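Local coordinates for protein piwi (Drosophila melanogaster, PDB 6KR6) that directly binds piRNAs of 24 to 30 nucleotides and, in complex with them, represses transposable elements, at residues Ile167-Ser171 / Val385-Met391; Arg98-Leu102 / Phe115-Gln119; Lys504-Val510 / Val531-Thr537. One frame throughout, in Å; residues are numbered along the deposited sequence.

Contact 1. Residues Ile167-Ser171 / Val385-Met391; sequences ILRRS and VLRDWNM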
loop_
_atom_site.group_PDB
_atom_site.type_symbol
_atom_site.label_atom_id
_atom_site.label_comp_id
_atom_site.label_asym_id
_atom_site.label_seq_id
_atom_site.Cartn_x
_atom_site.Cartn_y
_atom_site.Cartn_z
ATOM N N ILE A 167 19.656 -19.332 -1.623
ATOM C CA ILE A 167 20.109 -19.839 -2.918
ATOM C C ILE A 167 19.806 -18.831 -4.020
ATOM O O ILE A 167 20.659 -18.522 -4.866
ATOM C CB ILE A 167 19.464 -21.205 -3.213
ATOM C CG1 ILE A 167 19.992 -22.271 -2.251
ATOM C CG2 ILE A 167 19.702 -21.609 -4.661
ATOM C CD1 ILE A 167 19.270 -23.595 -2.355
ATOM N N LEU A 168 18.583 -18.299 -4.027
ATOM C CA LEU A 168 18.207 -17.347 -5.064
ATOM C C LEU A 168 18.988 -16.045 -4.942
ATOM O O LEU A 168 19.313 -15.431 -5.959
ATOM C CB LEU A 168 16.703 -17.083 -5.019
ATOM C CG LEU A 168 15.839 -18.285 -5.405
ATOM C CD1 LEU A 168 14.374 -17.891 -5.486
ATOM C CD2 LEU A 168 16.311 -18.891 -6.720
ATOM N N ARG A 169 19.311 -15.614 -3.720
ATOM C CA ARG A 169 20.151 -14.429 -3.560
ATOM C C ARG A 169 21.562 -14.683 -4.077
ATOM O O ARG A 169 22.159 -13.817 -4.732
ATOM C CB ARG A 169 20.186 -13.998 -2.093
ATOM C CG ARG A 169 18.877 -13.425 -1.570
ATOM C CD ARG A 169 19.031 -12.920 -0.142
ATOM N NE ARG A 169 19.964 -11.800 -0.062
ATOM C CZ ARG A 169 20.347 -11.222 1.072
ATOM N NH1 ARG A 169 19.880 -11.659 2.234
ATOM N NH2 ARG A 169 21.200 -10.207 1.044
ATOM N N ARG A 170 22.110 -15.867 -3.791
ATOM C CA ARG A 170 23.411 -16.238 -4.339
ATOM C C ARG A 170 23.389 -16.218 -5.862
ATOM O O ARG A 170 24.373 -15.827 -6.501
ATOM C CB ARG A 170 23.812 -17.619 -3.821
ATOM C CG ARG A 170 25.218 -18.062 -4.190
ATOM C CD ARG A 170 25.501 -19.449 -3.631
ATOM N NE ARG A 170 26.797 -19.969 -4.057
ATOM C CZ ARG A 170 27.238 -21.190 -3.775
ATOM N NH1 ARG A 170 26.484 -22.021 -3.068
ATOM N NH2 ARG A 170 28.430 -21.584 -4.202
ATOM N N SER A 171 22.270 -16.633 -6.462
ATOM C CA SER A 171 22.152 -16.574 -7.918
ATOM C C SER A 171 22.068 -15.131 -8.408
ATOM O O SER A 171 22.743 -14.751 -9.372
ATOM C CB SER A 171 20.931 -17.373 -8.380
ATOM O OG SER A 171 20.854 -17.401 -9.795
ATOM N N VAL A 385 25.278 -20.996 -10.201
ATOM C CA VAL A 385 24.665 -21.194 -8.891
ATOM C C VAL A 385 23.356 -21.958 -9.025
ATOM O O VAL A 385 23.075 -22.879 -8.247
ATOM C CB VAL A 385 24.457 -19.839 -8.187
ATOM C CG1 VAL A 385 23.643 -20.018 -6.915
ATOM C CG2 VAL A 385 25.797 -19.189 -7.881
ATOM N N LEU A 386 22.539 -21.600 -10.019
ATOM C CA LEU A 386 21.259 -22.282 -10.191
ATOM C C LEU A 386 21.452 -23.758 -10.525
ATOM O O LEU A 386 20.752 -24.622 -9.984
ATOM C CB LEU A 386 20.434 -21.591 -11.275
ATOM C CG LEU A 386 19.705 -20.314 -10.860
ATOM C CD1 LEU A 386 18.888 -19.773 -12.021
ATOM C CD2 LEU A 386 18.818 -20.569 -9.651
ATOM N N ARG A 387 22.403 -24.067 -11.409
ATOM C CA ARG A 387 22.578 -25.440 -11.866
ATOM C C ARG A 387 23.250 -26.310 -10.814
ATOM O O ARG A 387 22.985 -27.517 -10.756
ATOM C CB ARG A 387 23.387 -25.459 -13.163
ATOM N N ASP A 388 24.120 -25.729 -9.982
ATOM C CA ASP A 388 24.803 -26.522 -8.962
ATOM C C ASP A 388 23.818 -27.188 -8.010
ATOM O O ASP A 388 24.107 -28.264 -7.472
ATOM C CB ASP A 388 25.783 -25.644 -8.185
ATOM N N TRP A 389 22.657 -26.576 -7.795
ATOM C CA TRP A 389 21.615 -27.157 -6.962
ATOM C C TRP A 389 20.625 -27.996 -7.756
ATOM O O TRP A 389 19.635 -28.465 -7.183
ATOM C CB TRP A 389 20.873 -26.051 -6.207
ATOM C CG TRP A 389 21.706 -25.409 -5.145
ATOM C CD1 TRP A 389 22.626 -24.416 -5.313
ATOM C CD2 TRP A 389 21.698 -25.719 -3.747
ATOM N NE1 TRP A 389 23.192 -24.088 -4.105
ATOM C CE2 TRP A 389 22.638 -24.872 -3.128
ATOM C CE3 TRP A 389 20.986 -26.629 -2.961
ATOM C CZ2 TRP A 389 22.884 -24.907 -1.758
ATOM C CZ3 TRP A 389 21.232 -26.662 -1.601
ATOM C CH2 TRP A 389 22.174 -25.808 -1.013
ATOM N N ASN A 390 20.873 -28.197 -9.051
ATOM C CA ASN A 390 20.024 -29.015 -9.917
ATOM C C ASN A 390 18.576 -28.520 -9.898
ATOM O O ASN A 390 17.631 -29.263 -9.624
ATOM C CB ASN A 390 20.125 -30.494 -9.534
ATOM C CG ASN A 390 21.477 -31.092 -9.879
ATOM O OD1 ASN A 390 21.987 -30.900 -10.983
ATOM N ND2 ASN A 390 22.069 -31.806 -8.929
ATOM N N MET A 391 18.426 -27.232 -10.197
ATOM C CA MET A 391 17.124 -26.603 -10.358
ATOM C C MET A 391 17.193 -25.647 -11.537
ATOM O O MET A 391 18.190 -24.942 -11.717
ATOM C CB MET A 391 16.692 -25.858 -9.090
ATOM C CG MET A 391 17.704 -24.850 -8.574
ATOM S SD MET A 391 17.130 -24.049 -7.067
ATOM C CE MET A 391 16.658 -25.477 -6.099
#
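I167 of helix 158-172 sets its CD1 methyl over one face of the indole of W389, at the point where a Schellman motif ends helix 380-388 and N390, with its positive phi, turns the chain toward strand 392-405. The approach is almost square on: CD1 of I167 stands 3.4 Å from the centroid of the six-membered ring of W389 and 9° off the ring normal, a CH-pi contact. The two side chains come from opposite directions. The branching of isoleucine serves two partners, for with CG1 trans to the carbonyl carbon (chi1 -68°) CD1 is carried onto the ring while CG2 faces the thioether of M391, 4.3 Å from its SD. Elsewhere the two segments meet mainly through aliphatic groups. R170 runs extended across V385, its CG 3.7 Å from V385 CG1, and so covers the valine with methylenes while its charged end stays exposed. That guanidinium arrives at the edge of the indole with the two planes 86° apart, NH1 lying 4.0 Å from W389 NE1; it neither stacks on the ring nor bonds to it. S171 suits the closest approach of the backbones because it is small: its CA is 5.3 Å from the CA of V385, and its carbonyl O takes a hydrogen bond from S382. L114 touches both I167 and W389, so strand 114-115 joins this buried cluster. Beside the serine the packing finishes with two leucines, the CD2 methyl of L168 lying 4.2 Å from the CD2 methyl of L386.

Contact 2. Residues Arg98-Leu102 / Phe115-Gln119; sequences RMGVL and FDGLQ. With ZN (zinc ion), chain L.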
loop_
_atom_site.group_PDB
_atom_site.type_symbol
_atom_site.label_atom_id
_atom_site.label_comp_id
_atom_site.label_asym_id
_atom_site.label_seq_id
_atom_site.Cartn_x
_atom_site.Cartn_y
_atom_site.Cartn_z
ATOM N N ARG A 98 37.066 -22.254 8.961
ATOM C CA ARG A 98 36.333 -23.512 8.854
ATOM C C ARG A 98 35.619 -23.619 7.513
ATOM O O ARG A 98 35.549 -24.703 6.919
ATOM C CB ARG A 98 35.332 -23.629 10.002
ATOM C CG ARG A 98 35.940 -23.439 11.382
ATOM C CD ARG A 98 34.863 -23.266 12.444
ATOM N NE ARG A 98 34.432 -24.535 13.021
ATOM C CZ ARG A 98 33.384 -24.669 13.827
ATOM N NH1 ARG A 98 32.652 -23.610 14.144
ATOM N NH2 ARG A 98 33.062 -25.861 14.312
ATOM N N MET A 99 35.077 -22.501 7.022
ATOM C CA MET A 99 34.429 -22.504 5.716
ATOM C C MET A 99 35.420 -22.861 4.617
ATOM O O MET A 99 35.115 -23.670 3.736
ATOM C CB MET A 99 33.791 -21.143 5.443
ATOM C CG MET A 99 32.726 -20.753 6.452
ATOM S SD MET A 99 31.889 -19.221 6.014
ATOM C CE MET A 99 31.273 -19.638 4.384
ATOM N N GLY A 100 36.619 -22.279 4.666
ATOM C CA GLY A 100 37.644 -22.646 3.696
ATOM C C GLY A 100 38.081 -24.096 3.821
ATOM O O GLY A 100 38.290 -24.789 2.815
ATOM N N VAL A 101 38.215 -24.579 5.058
ATOM C CA VAL A 101 38.647 -25.953 5.290
ATOM C C VAL A 101 37.629 -26.935 4.724
ATOM O O VAL A 101 37.995 -27.957 4.130
ATOM C CB VAL A 101 38.895 -26.183 6.793
ATOM C CG1 VAL A 101 38.866 -27.664 7.126
ATOM C CG2 VAL A 101 40.226 -25.572 7.201
ATOM N N LEU A 102 36.337 -26.640 4.887
ATOM C CA LEU A 102 35.326 -27.506 4.289
ATOM C C LEU A 102 35.289 -27.337 2.773
ATOM O O LEU A 102 35.060 -28.308 2.042
ATOM C CB LEU A 102 33.951 -27.229 4.901
ATOM C CG LEU A 102 33.133 -28.470 5.291
ATOM C CD1 LEU A 102 31.751 -28.071 5.772
ATOM C CD2 LEU A 102 33.025 -29.465 4.146
ATOM N N PHE A 115 27.138 -23.262 3.993
ATOM C CA PHE A 115 27.857 -23.592 5.216
ATOM C C PHE A 115 28.078 -22.321 6.017
ATOM O O PHE A 115 28.594 -21.333 5.483
ATOM C CB PHE A 115 29.195 -24.267 4.898
ATOM C CG PHE A 115 29.911 -24.792 6.108
ATOM C CD1 PHE A 115 29.263 -25.630 6.999
ATOM C CD2 PHE A 115 31.236 -24.466 6.343
ATOM C CE1 PHE A 115 29.916 -26.119 8.112
ATOM C CE2 PHE A 115 31.898 -24.955 7.453
ATOM C CZ PHE A 115 31.236 -25.784 8.339
ATOM N N ASP A 116 27.685 -22.336 7.290
ATOM C CA ASP A 116 27.879 -21.167 8.140
ATOM C C ASP A 116 29.027 -21.338 9.128
ATOM O O ASP A 116 29.211 -20.488 10.004
ATOM C CB ASP A 116 26.590 -20.829 8.892
ATOM C CG ASP A 116 26.356 -21.734 10.083
ATOM O OD1 ASP A 116 26.724 -22.923 10.006
ATOM O OD2 ASP A 116 25.807 -21.256 11.098
ATOM N N GLY A 117 29.810 -22.405 8.997
ATOM C CA GLY A 117 30.782 -22.776 10.001
ATOM C C GLY A 117 30.288 -23.824 10.975
ATOM O O GLY A 117 31.099 -24.389 11.718
ATOM N N LEU A 118 28.983 -24.097 10.987
ATOM C CA LEU A 118 28.403 -25.117 11.849
ATOM C C LEU A 118 27.261 -25.817 11.122
ATOM O O LEU A 118 27.298 -27.034 10.922
ATOM C CB LEU A 118 27.918 -24.497 13.162
ATOM C CG LEU A 118 28.071 -25.344 14.429
ATOM C CD1 LEU A 118 27.156 -26.560 14.404
ATOM C CD2 LEU A 118 29.520 -25.764 14.613
ATOM N N GLN A 119 26.241 -25.056 10.727
ATOM C CA GLN A 119 25.138 -25.610 9.954
ATOM C C GLN A 119 25.557 -25.772 8.499
ATOM O O GLN A 119 26.218 -24.894 7.922
ATOM C CB GLN A 119 23.907 -24.706 10.043
ATOM C CG GLN A 119 23.637 -24.132 11.426
ATOM C CD GLN A 119 22.930 -25.103 12.365
ATOM O OE1 GLN A 119 22.434 -26.157 11.949
ATOM N NE2 GLN A 119 22.873 -24.742 13.644
HETATM ZN ZN ZN L . 21.074 -27.574 12.612
#
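L102 and F115 make the main apolar contact between helix 95-103 and the turn joining strands 114-115 and 119-122. The CD1 methyl of L102 sits over the middle of the phenyl ring, 3.4 Å from the centroid of F115 and 7° off the normal, a CH-pi contact. With its CG trans to the backbone N (chi1 -173°), F115 presents its other face to its own chain, where the backbone N of G117 lies over the centre of the ring. M99 slides past in the opposite direction, its CG 4.0 Å from F115 CD2, and the chain, bent at chi3, carries CE to 3.4 Å from F115 O. An aromatic residue fits here because it fills the space between helix and turn with both faces.

Among the polar groups, R98 holds its guanidinium face above the carbonyl of G117, NH1 being 3.0 Å from G117 O at an angle too poor for a hydrogen bond; the charge is instead paired with E87 in a salt bridge through NH2. The methyl CD2 of L118 lies alongside, 3.6 Å from R98 NH2. An Asx turn shapes the loop: D116 OD1 accepts from L118 N at 2.7 Å, the donor 50° out of the carboxylate plane. G117 follows with positive phi, where a side chain would jam against the preceding carbonyl.

Metal binding ends the turn, with Q119 OE1 2.1 Å from a zinc ion that H83 and H85 also bind.

The helix lies across the antiparallel sheet of the N-terminal domain: R98 and V101 touch F88 of strand 82-88, and V101 reaches Y143 and I145 of strand 142-152.

Contact 3. Residues Lys504-Val510 / Val531-Thr537; sequences KLILCLV and VPTQVVT. With nucleotides of chain B.
A parallel strand pair of a beta-alpha-beta unit (strand 506-510, helix 515-528, strand 533-537) runs beside the 5' end of the guide RNA. I506 N bonds to P532 O at 3.1 Å, I506 O receives Q534 N, and C508 N meets Q534 O at 2.7 Å, nearly along the C=O axis; V536 N to C508 O and V510 N to V536 O extend the ladder. Beta-branched V535 and V536 suit the strands: V535 CG1 packs 3.7 Å from V510 CG1, and V536 CG1 against L509 CD1. L507 and Q534 lie side by side, CG to CG 4.0 Å. Bent at chi2 (57°), Q534 turns its amide to the RNA, NE2 bonding weakly to OP3 of U1 of chain B. Cutting this side chain back to an alanine would probably leave OP3 without this donor and thin the cover over L507 CD1, which CG now touches. On the outer edge of strand 533-537, T537 N bonds to OP2 of A2 of chain B at 2.6 Å, and T537 OG1 to O3' of U1 at 2.8 Å. A Rossmann-like parallel sheet with the guide's 5' end bound beside its edge strand is typical of the Argonaute MID domain.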
loop_
_atom_site.group_PDB
_atom_site.type_symbol
_atom_site.label_atom_id
_atom_site.label_comp_id
_atom_site.label_asym_id
_atom_site.label_seq_id
_atom_site.Cartn_x
_atom_site.Cartn_y
_atom_site.Cartn_z
ATOM N N LYS A 504 -28.685 23.754 5.242
ATOM C CA LYS A 504 -28.386 22.335 5.088
ATOM C C LYS A 504 -27.042 22.118 4.407
ATOM O O LYS A 504 -26.418 21.068 4.592
ATOM C CB LYS A 504 -29.489 21.632 4.292
ATOM C CG LYS A 504 -30.860 21.624 4.942
ATOM C CD LYS A 504 -31.724 20.532 4.320
ATOM C CE LYS A 504 -33.088 21.049 3.886
ATOM N NZ LYS A 504 -33.956 21.387 5.044
ATOM N N LEU A 505 -26.584 23.089 3.621
ATOM C CA LEU A 505 -25.372 22.926 2.833
ATOM C C LEU A 505 -24.877 24.301 2.409
ATOM O O LEU A 505 -25.639 25.270 2.374
ATOM C CB LEU A 505 -25.625 22.030 1.615
ATOM C CG LEU A 505 -24.427 21.554 0.796
ATOM C CD1 LEU A 505 -24.594 20.090 0.440
ATOM C CD2 LEU A 505 -24.272 22.399 -0.457
ATOM N N ILE A 506 -23.582 24.375 2.100
ATOM C CA ILE A 506 -22.944 25.613 1.664
ATOM C C ILE A 506 -22.010 25.288 0.507
ATOM O O ILE A 506 -21.031 24.556 0.684
ATOM C CB ILE A 506 -22.168 26.301 2.801
ATOM C CG1 ILE A 506 -23.132 26.812 3.874
ATOM C CG2 ILE A 506 -21.323 27.438 2.259
ATOM C CD1 ILE A 506 -22.443 27.462 5.052
ATOM N N LEU A 507 -22.307 25.824 -0.673
ATOM C CA LEU A 507 -21.452 25.668 -1.841
ATOM C C LEU A 507 -20.620 26.930 -2.018
ATOM O O LEU A 507 -21.154 28.043 -1.966
ATOM C CB LEU A 507 -22.282 25.389 -3.095
ATOM C CG LEU A 507 -21.556 24.796 -4.306
ATOM C CD1 LEU A 507 -22.531 23.991 -5.146
ATOM C CD2 LEU A 507 -20.898 25.875 -5.155
ATOM N N CYS A 508 -19.319 26.756 -2.230
ATOM C CA CYS A 508 -18.382 27.867 -2.349
ATOM C C CYS A 508 -17.655 27.776 -3.683
ATOM O O CYS A 508 -16.957 26.791 -3.948
ATOM C CB CYS A 508 -17.381 27.868 -1.193
ATOM S SG CYS A 508 -18.109 28.236 0.418
ATOM N N LEU A 509 -17.818 28.802 -4.514
ATOM C CA LEU A 509 -17.128 28.889 -5.794
ATOM C C LEU A 509 -15.773 29.551 -5.570
ATOM O O LEU A 509 -15.703 30.666 -5.042
ATOM C CB LEU A 509 -17.964 29.675 -6.803
ATOM C CG LEU A 509 -17.616 29.505 -8.284
ATOM C CD1 LEU A 509 -17.765 28.050 -8.697
ATOM C CD2 LEU A 509 -18.489 30.402 -9.150
ATOM N N VAL A 510 -14.703 28.868 -5.968
ATOM C CA VAL A 510 -13.349 29.352 -5.711
ATOM C C VAL A 510 -12.689 29.736 -7.030
ATOM O O VAL A 510 -13.095 29.242 -8.092
ATOM C CB VAL A 510 -12.515 28.302 -4.961
ATOM C CG1 VAL A 510 -13.240 27.849 -3.706
ATOM C CG2 VAL A 510 -12.204 27.122 -5.866
ATOM N N VAL A 531 -21.662 22.269 9.317
ATOM C CA VAL A 531 -22.395 22.477 8.078
ATOM C C VAL A 531 -21.658 21.770 6.948
ATOM O O VAL A 531 -20.497 22.089 6.675
ATOM C CB VAL A 531 -22.570 23.969 7.744
ATOM C CG1 VAL A 531 -23.317 24.133 6.428
ATOM C CG2 VAL A 531 -23.298 24.689 8.870
ATOM N N PRO A 532 -22.274 20.803 6.266
ATOM C CA PRO A 532 -21.616 20.190 5.106
ATOM C C PRO A 532 -21.463 21.193 3.972
ATOM O O PRO A 532 -22.376 21.966 3.673
ATOM C CB PRO A 532 -22.558 19.042 4.725
ATOM C CG PRO A 532 -23.874 19.414 5.311
ATOM C CD PRO A 532 -23.578 20.185 6.560
ATOM N N THR A 533 -20.288 21.182 3.345
ATOM C CA THR A 533 -19.937 22.180 2.348
ATOM C C THR A 533 -19.507 21.512 1.048
ATOM O O THR A 533 -19.116 20.342 1.021
ATOM C CB THR A 533 -18.814 23.105 2.844
ATOM O OG1 THR A 533 -17.614 22.345 3.035
ATOM C CG2 THR A 533 -19.206 23.768 4.156
ATOM N N GLN A 534 -19.577 22.285 -0.034
ATOM C CA GLN A 534 -19.177 21.836 -1.361
ATOM C C GLN A 534 -18.327 22.916 -2.013
ATOM O O GLN A 534 -18.694 24.094 -1.996
ATOM C CB GLN A 534 -20.396 21.524 -2.233
ATOM C CG GLN A 534 -20.042 21.153 -3.660
ATOM C CD GLN A 534 -19.108 19.964 -3.733
ATOM O OE1 GLN A 534 -19.386 18.906 -3.168
ATOM N NE2 GLN A 534 -17.989 20.133 -4.427
ATOM N N VAL A 535 -17.196 22.514 -2.587
ATOM C CA VAL A 535 -16.262 23.430 -3.228
ATOM C C VAL A 535 -16.203 23.102 -4.713
ATOM O O VAL A 535 -16.132 21.929 -5.095
ATOM C CB VAL A 535 -14.861 23.345 -2.587
ATOM C CG1 VAL A 535 -13.881 24.249 -3.315
ATOM C CG2 VAL A 535 -14.932 23.709 -1.113
ATOM N N VAL A 536 -16.241 24.139 -5.548
ATOM C CA VAL A 536 -16.190 23.995 -6.999
ATOM C C VAL A 536 -15.101 24.919 -7.528
ATOM O O VAL A 536 -15.174 26.139 -7.339
ATOM C CB VAL A 536 -17.539 24.319 -7.660
ATOM C CG1 VAL A 536 -17.414 24.262 -9.174
ATOM C CG2 VAL A 536 -18.617 23.360 -7.173
ATOM N N THR A 537 -14.098 24.340 -8.187
ATOM C CA THR A 537 -13.042 25.139 -8.796
ATOM C C THR A 537 -13.599 25.920 -9.980
ATOM O O THR A 537 -14.490 25.448 -10.689
ATOM C CB THR A 537 -11.887 24.243 -9.246
ATOM O OG1 THR A 537 -11.519 23.365 -8.176
ATOM C CG2 THR A 537 -10.674 25.075 -9.640
ATOM O OP3 U B 1 -16.397 18.516 -2.827
ATOM P P U B 1 -15.307 19.025 -1.969
ATOM O OP1 U B 1 -15.917 19.793 -0.857
ATOM O OP2 U B 1 -14.433 17.873 -1.643
ATOM O "O5'" U B 1 -14.441 20.053 -2.823
ATOM C "C5'" U B 1 -13.610 19.606 -3.890
ATOM C "C4'" U B 1 -13.184 20.748 -4.778
ATOM O "O4'" U B 1 -12.121 21.495 -4.127
ATOM C "C3'" U B 1 -12.648 20.347 -6.153
ATOM O "O3'" U B 1 -13.071 21.302 -7.123
ATOM C "C2'" U B 1 -11.135 20.436 -5.972
ATOM O "O2'" U B 1 -10.415 20.671 -7.164
ATOM C "C1'" U B 1 -11.011 21.603 -4.997
ATOM N N1 U B 1 -9.778 21.576 -4.194
ATOM C C2 U B 1 -9.147 22.779 -3.946
ATOM O O2 U B 1 -9.582 23.845 -4.345
ATOM N N3 U B 1 -7.996 22.691 -3.201
ATOM C C4 U B 1 -7.417 21.545 -2.698
ATOM O O4 U B 1 -6.375 21.630 -2.044
ATOM C C5 U B 1 -8.124 20.340 -3.006
ATOM C C6 U B 1 -9.250 20.395 -3.729
ATOM P P A B 2 -13.395 20.836 -8.625
ATOM O OP1 A B 2 -12.151 20.240 -9.177
ATOM O OP2 A B 2 -14.066 21.954 -9.336
ATOM O "O5'" A B 2 -14.451 19.657 -8.456
ATOM C "C5'" A B 2 -15.680 19.841 -7.767
ATOM C "C4'" A B 2 -16.564 18.636 -7.949
ATOM O "O4'" A B 2 -17.089 18.649 -9.299
ATOM C "C3'" A B 2 -15.851 17.294 -7.818
ATOM O "O3'" A B 2 -15.826 16.826 -6.479
ATOM C "C2'" A B 2 -16.631 16.383 -8.756
ATOM O "O2'" A B 2 -17.794 15.884 -8.115
ATOM C "C1'" A B 2 -17.066 17.355 -9.850
ATOM N N9 A B 2 -16.159 17.380 -11.013
ATOM C C8 A B 2 -15.386 18.442 -11.413
ATOM N N7 A B 2 -14.688 18.213 -12.496
ATOM C C5 A B 2 -15.033 16.915 -12.842
ATOM C C6 A B 2 -14.631 16.085 -13.902
ATOM N N6 A B 2 -13.760 16.456 -14.843
ATOM N N1 A B 2 -15.161 14.844 -13.962
ATOM C C2 A B 2 -16.035 14.473 -13.018
ATOM N N3 A B 2 -16.490 15.162 -11.974
ATOM C C4 A B 2 -15.945 16.390 -11.942
#

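How the contacts relate
Contacts 1 and 2 are neighbours, their centres 19 Å apart and their nearest atoms about 7 Å apart. L114, which packs in contact 1, directly precedes F115 of contact 2, so strand 114-115 ties the two together. The side chain of W389 is about 14 Å from the zinc ion of contact 2. Contact 3 lies on the opposite side of the chain's centre, centred 62 Å from contact 1 and 71 Å from contact 2. It alone meets the guide RNA, which is about 31 and 45 Å from the nearest atoms of contacts 1 and 2. There the side chain of Q534 comes about 3 Å from that of Q556, which with L810 binds zinc here and probably magnesium in vivo.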